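Local structure of aminopeptidase N (5DLL) at residues A[477-482]-A[491-496]; A[397-402]-A[449-454]; A[653-658]-A[679-684]; A[596-601]-A[610-615]. The protein is a zinc-dependent aminopeptidase of the M1 family that releases N-terminal residues from peptides and is thought to help degrade intracellular peptides. All coordinates share one frame; numbering follows the deposited sequence.

The four contacts fall into two pairs. Along the chain the order is interaction 2, interaction 1, interaction 4, interaction 3, each closing before the next opens. Interactions 1 and 2 have centres about 13 Å apart and lie at the boundary between the catalytic and Ig-like regions, bridged by the hydrogen bonds Trp451 NE1 to His494 O and Gln491 N to Gln454 OE1; helix 390-423 and the short helix 450-453 face the Ig-like domain here. Interactions 3 and 4, with centres about 11 Å apart, lie within one C-terminal helical domain and meet where Val654 packs on Leu598. Between the pairs, the nearest atoms of interactions 2 and 4 are about 15 Å apart.

Interaction 1 of 4, residues A[477-482]-A[491-496]; sequences LEQTTL and QALHIP
Gln479 NE2 donates to Leu493 O at 2.7 Å, and OE1 of the same carboxamide accepts from Leu493 N at 3.0 Å. The flat amide therefore pairs with both backbone polar atoms of one residue, much as a neighbouring strand would. Geometry supports the pairing, although the NE2 bond is bent (N-H...O 139°) and the Leu493 N bond straighter (156°). Leu493 O sits close to the amide plane of Gln479, whereas the N-H of Leu493 meets OE1 nearly side-on to its C=O. Two contacts fix the amide's rotation, and NE2 has a further, weak bond to Glu518 O. CG of Gln479 tucks between its backbone N and carbonyl carbon; this chi1 (53°), with the bend at chi2, directs the amide onto Leu493. Apolar groups line the amide: Ala492 CB is 3.7 Å from Gln479 NE2, and Ile495 CG1 approaches the same nitrogen at 3.9 Å. Farther along, Thr481 CG2 stands 4.0 Å from Gln491 O, a looser touch near the more exposed end. Within the Ig-like domain, strand 472-480 pairs with strands 459-467 and 520-525, while strand 495-502 belongs to a second sheet beside strand 508-516, and Leu493 and Ile495 rest on helix 450-453.

Interaction 2 of 4, residues A[397-402]-A[449-454]; sequences AEIIRM and KRWYAQ
Met402 and Ile399 meet the indole of Trp451 from the same flank of helix 390-423, and most of the buried surface lies here: Ile399 and Trp451 each lose about 75 Å², Tyr452 about half as much. Ile399 CD1 comes within 3.4 Å of Trp451 CE3, approaching the fused ring system obliquely and near its rim. Met402 SD stands over a face of the indole, 4.3 Å from the centroid of the six-membered ring and 26° off its normal, which meets the definition of a Met-aromatic contact. The Met402 CE methyl lies by the NE1-CE2-CZ2 side of the indole, next to the bond shared by the two rings. A turn at chi3 (62°) swings that methyl back toward the indole, and the thioether crosses Trp451 at about a right angle. Trp451 NE1 is hydrogen-bonded to His494 O, which restrains the indole against which Ile399 and Met402 pack.

Tyr452 makes the looser half. Ile399 CG2 is 3.9 Å from Tyr452 OH, with CZ the nearest ring carbon at 4.0 Å, the two side chains running past each other in opposite directions. The solvent side belongs to 449-454 alone, away from helix 390-423; there partly exposed Arg450 makes a weak NH2-to-OE1 hydrogen bond to buried Gln454. The whole contact sits in the catalytic region, with the Tyr452 side chain about 11 Å from that of the zinc ligand Glu332; Tyr452 packs on helix 430-439, Ile400 on helix 328-346, and Met402 and Trp451 on strand 495-502.

Interaction 3 of 4, residues A[653-658]-A[679-684]; sequences AVYQQC and VCLSYL
Two successive, roughly antiparallel helices of the C-terminal domain, 648-658 and 668-685, cross where Tyr655 meets Cys680. Their segment axes approach to 9.1 Å, and the N-to-C directions differ by 143°. The backbones come nearest at this pair, with Tyr655 CA and Cys680 CA 5.7 Å apart, and Cys680 is the residue that faces Tyr655 there: its CB lies 4.0 Å from Tyr655 CB and near the plane of the Tyr655 ring, at an edge. The sulfur turns to the other neighbour. Cys680 SG is 3.7 Å from Val654 CG1, a purely apolar contact, the thiol being set beside its own backbone N with chi1 at -70°.

This is a helical hairpin within the C-terminal all-helical domain, whose sequence family is described as ARM repeats; the chain turns back between 658 and 668. Across the hairpin Tyr655 and Leu681 lie side by side and point the same way, with Tyr655 CE1 4.0 Å from Leu681 CB. CG of Tyr655 is trans to the backbone N (chi1 176°), which lays the ring alongside Leu681, and the Tyr655 side chain also touches Leu696 and Leu700 of helix 691-703.

No hydrogen bond links the two segments, so the interface depends on apolar fit. Within helix 668-685, Ser682 OG donates to Val679 O at 3.0 Å, and Tyr683 N also donates to Val679 O (3.3 Å), from the same face. The Tyr683 ring stacks on Trp651, also of helix 648-658, and its OH bonds to Leu612 O.

Interaction 4 of 4, residues A[596-601]-A[610-615]; sequences SILHDK and NALLIP
Ile597 is the first residue of 596-601 to touch Leu612: its CG2 lies 3.9 Å from Leu612 CD2. The two side chains slide past one another in opposite directions, and the touching group is the CG2 methyl, while CD1 of Ile597 lies away from Leu612. Next comes Leu598, whose CD1 meets Leu612 CD1 at 3.6 Å while its CB is 3.8 Å from the same methyl. This leucine crosses Leu612 at about a right angle. The fork of Leu612 is thus divided, one methyl to each of two consecutive residues; its chi1 of -67°, with CG beside the backbone N, and chi2 of -174° are consistent with that spread. The contact joins the last turns of helices 588-598 and 605-612, two successive helices of the ARM-like domain. It is entirely apolar, and the three residues are buried. His599 then leaves helical geometry, and the chain turns away: Asp600 N bonds to Ile597 O at 3.2 Å, while the His599 imidazole is held by Asp650 through NE2. Leu598 packs additionally on Trp651 of helix 648-658, and the carbonyl of Leu612 accepts from Tyr683 OH of helix 668-685.

Interaction 1 of 4, residues A[477-482]-A[491-496]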
loop_
_atom_site.group_PDB
_atom_site.type_symbol
_atom_site.label_atom_id
_atom_site.label_comp_id
_atom_site.label_asym_id
_atom_site.label_seq_id
_atom_site.Cartn_x
_atom_site.Cartn_y
_atom_site.Cartn_z
ATOM N N LEU A 477 26.971 6.942 18.590
ATOM C CA LEU A 477 25.569 7.122 18.221
ATOM C C LEU A 477 24.715 7.197 19.478
ATOM O O LEU A 477 25.030 6.553 20.478
ATOM C CB LEU A 477 25.098 5.957 17.348
ATOM C CG LEU A 477 25.806 5.781 16.000
ATOM C CD1 LEU A 477 25.389 4.473 15.343
ATOM C CD2 LEU A 477 25.528 6.957 15.072
ATOM N N GLU A 478 23.640 7.981 19.419
ATOM C CA GLU A 478 22.731 8.151 20.555
ATOM C C GLU A 478 21.271 8.194 20.110
ATOM O O GLU A 478 20.815 9.182 19.528
ATOM C CB GLU A 478 23.069 9.424 21.335
ATOM C CG GLU A 478 22.116 9.710 22.490
ATOM C CD GLU A 478 22.651 10.752 23.449
ATOM O OE1 GLU A 478 23.442 11.616 23.012
ATOM O OE2 GLU A 478 22.277 10.707 24.640
ATOM N N GLN A 479 20.543 7.122 20.411
ATOM C CA GLN A 479 19.125 7.036 20.077
ATOM C C GLN A 479 18.260 7.604 21.200
ATOM O O GLN A 479 18.380 7.206 22.359
ATOM C CB GLN A 479 18.711 5.596 19.763
ATOM C CG GLN A 479 19.065 4.572 20.830
ATOM C CD GLN A 479 18.081 3.428 20.876
ATOM O OE1 GLN A 479 16.869 3.641 20.904
ATOM N NE2 GLN A 479 18.596 2.205 20.887
ATOM N N THR A 480 17.396 8.545 20.837
ATOM C CA THR A 480 16.473 9.172 21.775
ATOM C C THR A 480 15.112 9.304 21.089
ATOM O O THR A 480 15.020 9.775 19.954
ATOM C CB THR A 480 16.998 10.546 22.280
ATOM O OG1 THR A 480 15.980 11.209 23.038
ATOM C CG2 THR A 480 17.443 11.458 21.123
ATOM N N THR A 481 14.064 8.864 21.778
ATOM C CA THR A 481 12.709 8.898 21.232
ATOM C C THR A 481 11.775 9.562 22.253
ATOM O O THR A 481 11.673 9.125 23.401
ATOM C CB THR A 481 12.229 7.485 20.817
ATOM O OG1 THR A 481 10.821 7.498 20.548
ATOM C CG2 THR A 481 12.540 6.447 21.890
ATOM N N LEU A 482 11.114 10.634 21.823
ATOM C CA LEU A 482 10.357 11.501 22.724
ATOM C C LEU A 482 9.014 10.890 23.140
ATOM O O LEU A 482 8.508 9.991 22.468
ATOM C CB LEU A 482 10.114 12.858 22.051
ATOM C CG LEU A 482 11.356 13.657 21.650
ATOM C CD1 LEU A 482 10.944 14.885 20.853
ATOM C CD2 LEU A 482 12.174 14.049 22.873
ATOM N N GLN A 491 12.296 3.598 25.634
ATOM C CA GLN A 491 13.460 2.732 25.862
ATOM C C GLN A 491 14.437 2.688 24.681
ATOM O O GLN A 491 14.141 3.175 23.588
ATOM C CB GLN A 491 12.994 1.304 26.160
ATOM C CG GLN A 491 12.223 1.147 27.458
ATOM C CD GLN A 491 12.051 -0.305 27.852
ATOM O OE1 GLN A 491 11.783 -1.164 27.009
ATOM N NE2 GLN A 491 12.208 -0.589 29.139
ATOM N N ALA A 492 15.602 2.087 24.923
ATOM C CA ALA A 492 16.608 1.870 23.886
ATOM C C ALA A 492 16.261 0.639 23.047
ATOM O O ALA A 492 16.251 -0.485 23.551
ATOM C CB ALA A 492 17.982 1.705 24.510
ATOM N N LEU A 493 15.978 0.865 21.768
ATOM C CA LEU A 493 15.644 -0.205 20.829
ATOM C C LEU A 493 16.883 -0.877 20.226
ATOM O O LEU A 493 18.014 -0.435 20.428
ATOM C CB LEU A 493 14.783 0.356 19.696
ATOM C CG LEU A 493 13.488 1.048 20.120
ATOM C CD1 LEU A 493 12.946 1.916 18.996
ATOM C CD2 LEU A 493 12.462 0.016 20.558
ATOM N N HIS A 494 16.638 -1.953 19.483
ATOM C CA HIS A 494 17.661 -2.648 18.714
ATOM C C HIS A 494 17.682 -2.042 17.304
ATOM O O HIS A 494 16.787 -2.310 16.498
ATOM C CB HIS A 494 17.307 -4.138 18.653
ATOM C CG HIS A 494 18.426 -5.021 18.193
ATOM N ND1 HIS A 494 18.505 -6.352 18.541
ATOM C CD2 HIS A 494 19.508 -4.769 17.420
ATOM C CE1 HIS A 494 19.585 -6.884 17.998
ATOM N NE2 HIS A 494 20.212 -5.943 17.315
ATOM N N ILE A 495 18.693 -1.217 17.017
ATOM C CA ILE A 495 18.801 -0.534 15.718
ATOM C C ILE A 495 19.934 -1.145 14.889
ATOM O O ILE A 495 21.084 -1.145 15.332
ATOM C CB ILE A 495 19.109 0.986 15.850
ATOM C CG1 ILE A 495 18.420 1.628 17.062
ATOM C CG2 ILE A 495 18.732 1.719 14.567
ATOM C CD1 ILE A 495 16.911 1.654 17.003
ATOM N N PRO A 496 19.620 -1.668 13.688
ATOM C CA PRO A 496 20.659 -2.070 12.748
ATOM C C PRO A 496 21.090 -0.898 11.870
ATOM O O PRO A 496 20.243 -0.245 11.251
ATOM C CB PRO A 496 19.975 -3.147 11.909
ATOM C CG PRO A 496 18.537 -2.772 11.919
ATOM C CD PRO A 496 18.277 -2.017 13.197
#

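Interaction 2 of 4, residues A[397-402]-A[449-454]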
loop_
_atom_site.group_PDB
_atom_site.type_symbol
_atom_site.label_atom_id
_atom_site.label_comp_id
_atom_site.label_asym_id
_atom_site.label_seq_id
_atom_site.Cartn_x
_atom_site.Cartn_y
_atom_site.Cartn_z
ATOM N N ALA A 397 6.187 -3.696 7.938
ATOM C CA ALA A 397 7.122 -4.287 6.971
ATOM C C ALA A 397 8.578 -3.873 7.234
ATOM O O ALA A 397 9.489 -4.695 7.112
ATOM C CB ALA A 397 6.722 -3.911 5.553
ATOM N N GLU A 398 8.785 -2.603 7.590
ATOM C CA GLU A 398 10.115 -2.096 7.958
ATOM C C GLU A 398 10.725 -2.903 9.093
ATOM O O GLU A 398 11.929 -3.155 9.094
ATOM C CB GLU A 398 10.058 -0.620 8.382
ATOM C CG GLU A 398 9.765 0.356 7.255
ATOM C CD GLU A 398 10.871 0.416 6.218
ATOM O OE1 GLU A 398 12.013 0.797 6.580
ATOM O OE2 GLU A 398 10.593 0.086 5.042
ATOM N N ILE A 399 9.899 -3.303 10.057
ATOM C CA ILE A 399 10.373 -4.100 11.191
ATOM C C ILE A 399 10.796 -5.497 10.731
ATOM O O ILE A 399 11.797 -6.040 11.209
ATOM C CB ILE A 399 9.307 -4.209 12.307
ATOM C CG1 ILE A 399 8.986 -2.826 12.889
ATOM C CG2 ILE A 399 9.773 -5.139 13.420
ATOM C CD1 ILE A 399 10.147 -2.110 13.545
ATOM N N ILE A 400 10.034 -6.069 9.803
ATOM C CA ILE A 400 10.373 -7.363 9.217
ATOM C C ILE A 400 11.631 -7.254 8.355
ATOM O O ILE A 400 12.466 -8.161 8.345
ATOM C CB ILE A 400 9.176 -7.921 8.425
ATOM C CG1 ILE A 400 8.136 -8.457 9.415
ATOM C CG2 ILE A 400 9.602 -9.024 7.466
ATOM C CD1 ILE A 400 6.707 -8.180 9.023
ATOM N N ARG A 401 11.761 -6.135 7.649
ATOM C CA ARG A 401 12.953 -5.834 6.864
ATOM C C ARG A 401 14.198 -5.668 7.739
ATOM O O ARG A 401 15.295 -6.047 7.338
ATOM C CB ARG A 401 12.722 -4.568 6.033
ATOM C CG ARG A 401 13.905 -4.152 5.178
ATOM C CD ARG A 401 13.556 -2.966 4.296
ATOM N NE ARG A 401 12.564 -3.317 3.284
ATOM C CZ ARG A 401 12.817 -4.011 2.179
ATOM N NH1 ARG A 401 14.040 -4.460 1.914
ATOM N NH2 ARG A 401 11.836 -4.271 1.329
ATOM N N MET A 402 14.024 -5.097 8.926
ATOM C CA MET A 402 15.130 -4.936 9.873
ATOM C C MET A 402 15.693 -6.268 10.363
ATOM O O MET A 402 16.867 -6.348 10.725
ATOM C CB MET A 402 14.699 -4.091 11.075
ATOM C CG MET A 402 14.993 -2.609 10.922
ATOM S SD MET A 402 14.228 -1.620 12.217
ATOM C CE MET A 402 15.031 -2.280 13.668
ATOM N N LYS A 449 12.107 -7.222 20.220
ATOM C CA LYS A 449 10.650 -7.319 20.434
ATOM C C LYS A 449 10.008 -6.011 20.906
ATOM O O LYS A 449 8.819 -5.776 20.670
ATOM C CB LYS A 449 10.325 -8.443 21.425
ATOM C CG LYS A 449 10.420 -9.823 20.802
ATOM C CD LYS A 449 10.341 -10.929 21.836
ATOM C CE LYS A 449 10.493 -12.288 21.177
ATOM N NZ LYS A 449 10.564 -13.386 22.174
ATOM N N ARG A 450 10.805 -5.172 21.564
ATOM C CA ARG A 450 10.383 -3.845 22.020
ATOM C C ARG A 450 9.898 -2.916 20.882
ATOM O O ARG A 450 9.196 -1.937 21.146
ATOM C CB ARG A 450 11.536 -3.199 22.808
ATOM C CG ARG A 450 11.261 -1.841 23.437
ATOM C CD ARG A 450 10.049 -1.845 24.354
ATOM N NE ARG A 450 9.763 -0.506 24.869
ATOM C CZ ARG A 450 8.617 -0.143 25.442
ATOM N NH1 ARG A 450 7.622 -1.016 25.586
ATOM N NH2 ARG A 450 8.465 1.107 25.874
ATOM N N TRP A 451 10.266 -3.219 19.633
ATOM C CA TRP A 451 9.741 -2.499 18.456
ATOM C C TRP A 451 8.214 -2.609 18.302
ATOM O O TRP A 451 7.563 -1.679 17.814
ATOM C CB TRP A 451 10.398 -3.005 17.162
ATOM C CG TRP A 451 11.739 -2.399 16.859
ATOM C CD1 TRP A 451 12.961 -2.989 17.009
ATOM C CD2 TRP A 451 11.988 -1.088 16.332
ATOM N NE1 TRP A 451 13.955 -2.125 16.618
ATOM C CE2 TRP A 451 13.386 -0.951 16.199
ATOM C CE3 TRP A 451 11.166 -0.013 15.969
ATOM C CZ2 TRP A 451 13.982 0.220 15.715
ATOM C CZ3 TRP A 451 11.760 1.150 15.485
ATOM C CH2 TRP A 451 13.155 1.255 15.364
ATOM N N TYR A 452 7.657 -3.749 18.701
ATOM C CA TYR A 452 6.212 -3.977 18.610
ATOM C C TYR A 452 5.408 -3.169 19.629
ATOM O O TYR A 452 4.277 -2.763 19.345
ATOM C CB TYR A 452 5.899 -5.475 18.729
ATOM C CG TYR A 452 6.307 -6.225 17.486
ATOM C CD1 TYR A 452 5.432 -6.349 16.411
ATOM C CD2 TYR A 452 7.582 -6.767 17.361
ATOM C CE1 TYR A 452 5.805 -7.011 15.253
ATOM C CE2 TYR A 452 7.965 -7.432 16.206
ATOM C CZ TYR A 452 7.072 -7.552 15.155
ATOM O OH TYR A 452 7.436 -8.210 14.003
ATOM N N ALA A 453 6.002 -2.927 20.797
ATOM C CA ALA A 453 5.334 -2.214 21.890
ATOM C C ALA A 453 5.519 -0.693 21.833
ATOM O O ALA A 453 4.611 0.054 22.205
ATOM C CB ALA A 453 5.814 -2.750 23.232
ATOM N N GLN A 454 6.679 -0.235 21.369
ATOM C CA GLN A 454 7.028 1.189 21.449
ATOM C C GLN A 454 6.501 2.042 20.291
ATOM O O GLN A 454 6.664 1.699 19.119
ATOM C CB GLN A 454 8.543 1.369 21.561
ATOM C CG GLN A 454 8.968 2.825 21.717
ATOM C CD GLN A 454 10.238 2.986 22.528
ATOM O OE1 GLN A 454 10.251 2.732 23.734
ATOM N NE2 GLN A 454 11.314 3.415 21.873
#

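Interaction 3 of 4, residues A[653-658]-A[679-684]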
loop_
_atom_site.group_PDB
_atom_site.type_symbol
_atom_site.label_atom_id
_atom_site.label_comp_id
_atom_site.label_asym_id
_atom_site.label_seq_id
_atom_site.Cartn_x
_atom_site.Cartn_y
_atom_site.Cartn_z
ATOM N N ALA A 653 21.097 15.605 -25.162
ATOM C CA ALA A 653 21.874 14.434 -25.583
ATOM C C ALA A 653 21.301 13.144 -25.001
ATOM O O ALA A 653 21.007 12.189 -25.730
ATOM C CB ALA A 653 23.332 14.594 -25.171
ATOM N N VAL A 654 21.131 13.137 -23.683
ATOM C CA VAL A 654 20.594 11.976 -22.984
ATOM C C VAL A 654 19.139 11.710 -23.382
ATOM O O VAL A 654 18.713 10.559 -23.422
ATOM C CB VAL A 654 20.719 12.122 -21.453
ATOM C CG1 VAL A 654 20.089 10.931 -20.744
ATOM C CG2 VAL A 654 22.182 12.245 -21.046
ATOM N N TYR A 655 18.378 12.755 -23.693
ATOM C CA TYR A 655 17.018 12.555 -24.192
ATOM C C TYR A 655 17.076 11.715 -25.456
ATOM O O TYR A 655 16.461 10.657 -25.525
ATOM C CB TYR A 655 16.301 13.883 -24.480
ATOM C CG TYR A 655 14.924 13.700 -25.101
ATOM C CD1 TYR A 655 13.798 13.503 -24.303
ATOM C CD2 TYR A 655 14.750 13.705 -26.486
ATOM C CE1 TYR A 655 12.540 13.323 -24.865
ATOM C CE2 TYR A 655 13.496 13.526 -27.058
ATOM C CZ TYR A 655 12.394 13.335 -26.244
ATOM O OH TYR A 655 11.148 13.160 -26.802
ATOM N N GLN A 656 17.832 12.183 -26.447
ATOM C CA GLN A 656 17.861 11.518 -27.752
ATOM C C GLN A 656 18.588 10.169 -27.712
ATOM O O GLN A 656 18.398 9.346 -28.608
ATOM C CB GLN A 656 18.424 12.441 -28.858
ATOM C CG GLN A 656 17.367 13.321 -29.546
ATOM C CD GLN A 656 16.308 12.532 -30.325
ATOM O OE1 GLN A 656 16.591 11.486 -30.900
ATOM N NE2 GLN A 656 15.088 13.041 -30.354
ATOM N N GLN A 657 19.386 9.926 -26.674
ATOM C CA GLN A 657 19.980 8.598 -26.478
ATOM C C GLN A 657 19.038 7.643 -25.724
ATOM O O GLN A 657 19.206 6.424 -25.786
ATOM C CB GLN A 657 21.363 8.702 -25.814
ATOM C CG GLN A 657 21.421 8.473 -24.314
ATOM C CD GLN A 657 22.803 8.749 -23.737
ATOM O OE1 GLN A 657 23.638 9.414 -24.361
ATOM N NE2 GLN A 657 23.049 8.237 -22.536
ATOM N N CYS A 658 18.056 8.198 -25.013
ATOM C CA CYS A 658 16.971 7.407 -24.418
ATOM C C CYS A 658 15.778 7.260 -25.367
ATOM O O CYS A 658 14.998 6.318 -25.237
ATOM C CB CYS A 658 16.497 8.045 -23.113
ATOM S SG CYS A 658 17.741 8.101 -21.801
ATOM N N VAL A 679 12.423 12.816 -17.503
ATOM C CA VAL A 679 13.128 13.767 -16.636
ATOM C C VAL A 679 13.903 14.772 -17.480
ATOM O O VAL A 679 13.864 15.974 -17.215
ATOM C CB VAL A 679 14.099 13.063 -15.665
ATOM C CG1 VAL A 679 14.979 14.077 -14.934
ATOM C CG2 VAL A 679 13.321 12.217 -14.669
ATOM N N CYS A 680 14.606 14.272 -18.492
ATOM C CA CYS A 680 15.318 15.131 -19.436
ATOM C C CYS A 680 14.383 16.152 -20.071
ATOM O O CYS A 680 14.681 17.344 -20.084
ATOM C CB CYS A 680 15.984 14.295 -20.535
ATOM S SG CYS A 680 17.375 13.299 -19.961
ATOM N N LEU A 681 13.247 15.678 -20.575
ATOM C CA LEU A 681 12.283 16.538 -21.267
ATOM C C LEU A 681 11.667 17.622 -20.370
ATOM O O LEU A 681 11.285 18.682 -20.870
ATOM C CB LEU A 681 11.172 15.693 -21.909
ATOM C CG LEU A 681 10.136 16.440 -22.763
ATOM C CD1 LEU A 681 10.801 17.236 -23.879
ATOM C CD2 LEU A 681 9.114 15.466 -23.328
ATOM N N SER A 682 11.568 17.364 -19.065
ATOM C CA SER A 682 11.041 18.360 -18.125
ATOM C C SER A 682 12.041 19.493 -17.928
ATOM O O SER A 682 11.647 20.652 -17.817
ATOM C CB SER A 682 10.658 17.734 -16.767
ATOM O OG SER A 682 11.750 17.688 -15.858
ATOM N N TYR A 683 13.329 19.156 -17.897
ATOM C CA TYR A 683 14.377 20.172 -17.793
ATOM C C TYR A 683 14.517 21.008 -19.067
ATOM O O TYR A 683 14.928 22.163 -19.005
ATOM C CB TYR A 683 15.717 19.537 -17.437
ATOM C CG TYR A 683 15.882 19.272 -15.963
ATOM C CD1 TYR A 683 16.268 20.291 -15.094
ATOM C CD2 TYR A 683 15.657 18.004 -15.435
ATOM C CE1 TYR A 683 16.426 20.052 -13.739
ATOM C CE2 TYR A 683 15.813 17.753 -14.084
ATOM C CZ TYR A 683 16.198 18.780 -13.240
ATOM O OH TYR A 683 16.350 18.533 -11.894
ATOM N N LEU A 684 14.175 20.428 -20.216
ATOM C CA LEU A 684 14.165 21.179 -21.472
ATOM C C LEU A 684 13.037 22.227 -21.516
ATOM O O LEU A 684 13.157 23.251 -22.204
ATOM C CB LEU A 684 14.066 20.222 -22.668
ATOM C CG LEU A 684 15.249 19.259 -22.869
ATOM C CD1 LEU A 684 14.943 18.256 -23.978
ATOM C CD2 LEU A 684 16.552 20.002 -23.155
#

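Interaction 4 of 4, residues A[596-601]-A[610-615]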
loop_
_atom_site.group_PDB
_atom_site.type_symbol
_atom_site.label_atom_id
_atom_site.label_comp_id
_atom_site.label_asym_id
_atom_site.label_seq_id
_atom_site.Cartn_x
_atom_site.Cartn_y
_atom_site.Cartn_z
ATOM N N SER A 596 27.791 14.145 -13.789
ATOM C CA SER A 596 28.377 12.805 -13.834
ATOM C C SER A 596 27.331 11.727 -13.585
ATOM O O SER A 596 27.366 10.666 -14.209
ATOM C CB SER A 596 29.506 12.678 -12.808
ATOM O OG SER A 596 29.004 12.799 -11.490
ATOM N N ILE A 597 26.408 12.000 -12.667
ATOM C CA ILE A 597 25.282 11.107 -12.427
ATOM C C ILE A 597 24.464 10.970 -13.714
ATOM O O ILE A 597 24.082 9.867 -14.104
ATOM C CB ILE A 597 24.377 11.624 -11.288
ATOM C CG1 ILE A 597 25.128 11.634 -9.943
ATOM C CG2 ILE A 597 23.105 10.785 -11.181
ATOM C CD1 ILE A 597 25.246 10.286 -9.263
ATOM N N LEU A 598 24.219 12.099 -14.375
ATOM C CA LEU A 598 23.437 12.130 -15.613
ATOM C C LEU A 598 24.047 11.290 -16.732
ATOM O O LEU A 598 23.317 10.674 -17.506
ATOM C CB LEU A 598 23.246 13.579 -16.086
ATOM C CG LEU A 598 22.577 13.819 -17.442
ATOM C CD1 LEU A 598 21.169 13.247 -17.485
ATOM C CD2 LEU A 598 22.560 15.309 -17.745
ATOM N N HIS A 599 25.376 11.265 -16.814
ATOM C CA HIS A 599 26.070 10.508 -17.862
ATOM C C HIS A 599 26.622 9.158 -17.389
ATOM O O HIS A 599 27.428 8.543 -18.089
ATOM C CB HIS A 599 27.204 11.354 -18.458
ATOM C CG HIS A 599 26.727 12.498 -19.294
ATOM N ND1 HIS A 599 26.074 12.321 -20.494
ATOM C CD2 HIS A 599 26.814 13.837 -19.106
ATOM C CE1 HIS A 599 25.776 13.500 -21.010
ATOM N NE2 HIS A 599 26.215 14.435 -20.187
ATOM N N ASP A 600 26.187 8.690 -16.220
ATOM C CA ASP A 600 26.642 7.400 -15.702
ATOM C C ASP A 600 26.043 6.288 -16.561
ATOM O O ASP A 600 24.822 6.202 -16.725
ATOM C CB ASP A 600 26.252 7.223 -14.226
ATOM C CG ASP A 600 27.122 6.196 -13.505
ATOM O OD1 ASP A 600 27.358 5.100 -14.060
ATOM O OD2 ASP A 600 27.568 6.485 -12.374
ATOM N N LYS A 601 26.917 5.448 -17.111
ATOM C CA LYS A 601 26.523 4.428 -18.078
ATOM C C LYS A 601 26.166 3.098 -17.418
ATOM O O LYS A 601 25.364 2.337 -17.961
ATOM C CB LYS A 601 27.642 4.223 -19.099
ATOM C CG LYS A 601 28.008 5.488 -19.860
ATOM C CD LYS A 601 29.002 5.199 -20.972
ATOM C CE LYS A 601 29.274 6.436 -21.811
ATOM N NZ LYS A 601 30.231 6.154 -22.918
ATOM N N ASN A 610 15.283 9.443 -10.474
ATOM C CA ASN A 610 14.846 9.856 -9.131
ATOM C C ASN A 610 15.814 10.839 -8.489
ATOM O O ASN A 610 15.391 11.818 -7.872
ATOM C CB ASN A 610 14.660 8.648 -8.197
ATOM C CG ASN A 610 13.205 8.254 -8.028
ATOM O OD1 ASN A 610 12.715 8.121 -6.906
ATOM N ND2 ASN A 610 12.505 8.074 -9.140
ATOM N N ALA A 611 17.108 10.565 -8.630
ATOM C CA ALA A 611 18.150 11.414 -8.054
ATOM C C ALA A 611 18.235 12.781 -8.739
ATOM O O ALA A 611 18.534 13.786 -8.088
ATOM C CB ALA A 611 19.492 10.707 -8.110
ATOM N N LEU A 612 17.960 12.819 -10.042
ATOM C CA LEU A 612 18.073 14.058 -10.811
ATOM C C LEU A 612 16.818 14.938 -10.755
ATOM O O LEU A 612 16.873 16.117 -11.117
ATOM C CB LEU A 612 18.442 13.761 -12.271
ATOM C CG LEU A 612 19.830 13.175 -12.567
ATOM C CD1 LEU A 612 20.043 13.106 -14.070
ATOM C CD2 LEU A 612 20.962 13.959 -11.923
ATOM N N LEU A 613 15.692 14.386 -10.310
ATOM C CA LEU A 613 14.480 15.187 -10.159
ATOM C C LEU A 613 14.525 15.905 -8.812
ATOM O O LEU A 613 14.607 15.264 -7.763
ATOM C CB LEU A 613 13.227 14.317 -10.285
ATOM C CG LEU A 613 11.936 15.014 -10.737
ATOM C CD1 LEU A 613 12.150 15.869 -11.983
ATOM C CD2 LEU A 613 10.849 13.976 -10.985
ATOM N N ILE A 614 14.489 17.236 -8.860
ATOM C CA ILE A 614 14.572 18.078 -7.661
ATOM C C ILE A 614 13.330 17.839 -6.786
ATOM O O ILE A 614 12.213 17.780 -7.313
ATOM C CB ILE A 614 14.687 19.580 -8.045
ATOM C CG1 ILE A 614 15.987 19.853 -8.814
ATOM C CG2 ILE A 614 14.636 20.487 -6.820
ATOM C CD1 ILE A 614 17.237 19.874 -7.958
ATOM N N PRO A 615 13.515 17.691 -5.452
ATOM C CA PRO A 615 12.365 17.429 -4.576
ATOM C C PRO A 615 11.216 18.404 -4.814
ATOM O O PRO A 615 11.440 19.616 -4.887
ATOM C CB PRO A 615 12.929 17.627 -3.164
ATOM C CG PRO A 615 14.393 17.409 -3.289
ATOM C CD PRO A 615 14.788 17.727 -4.703
#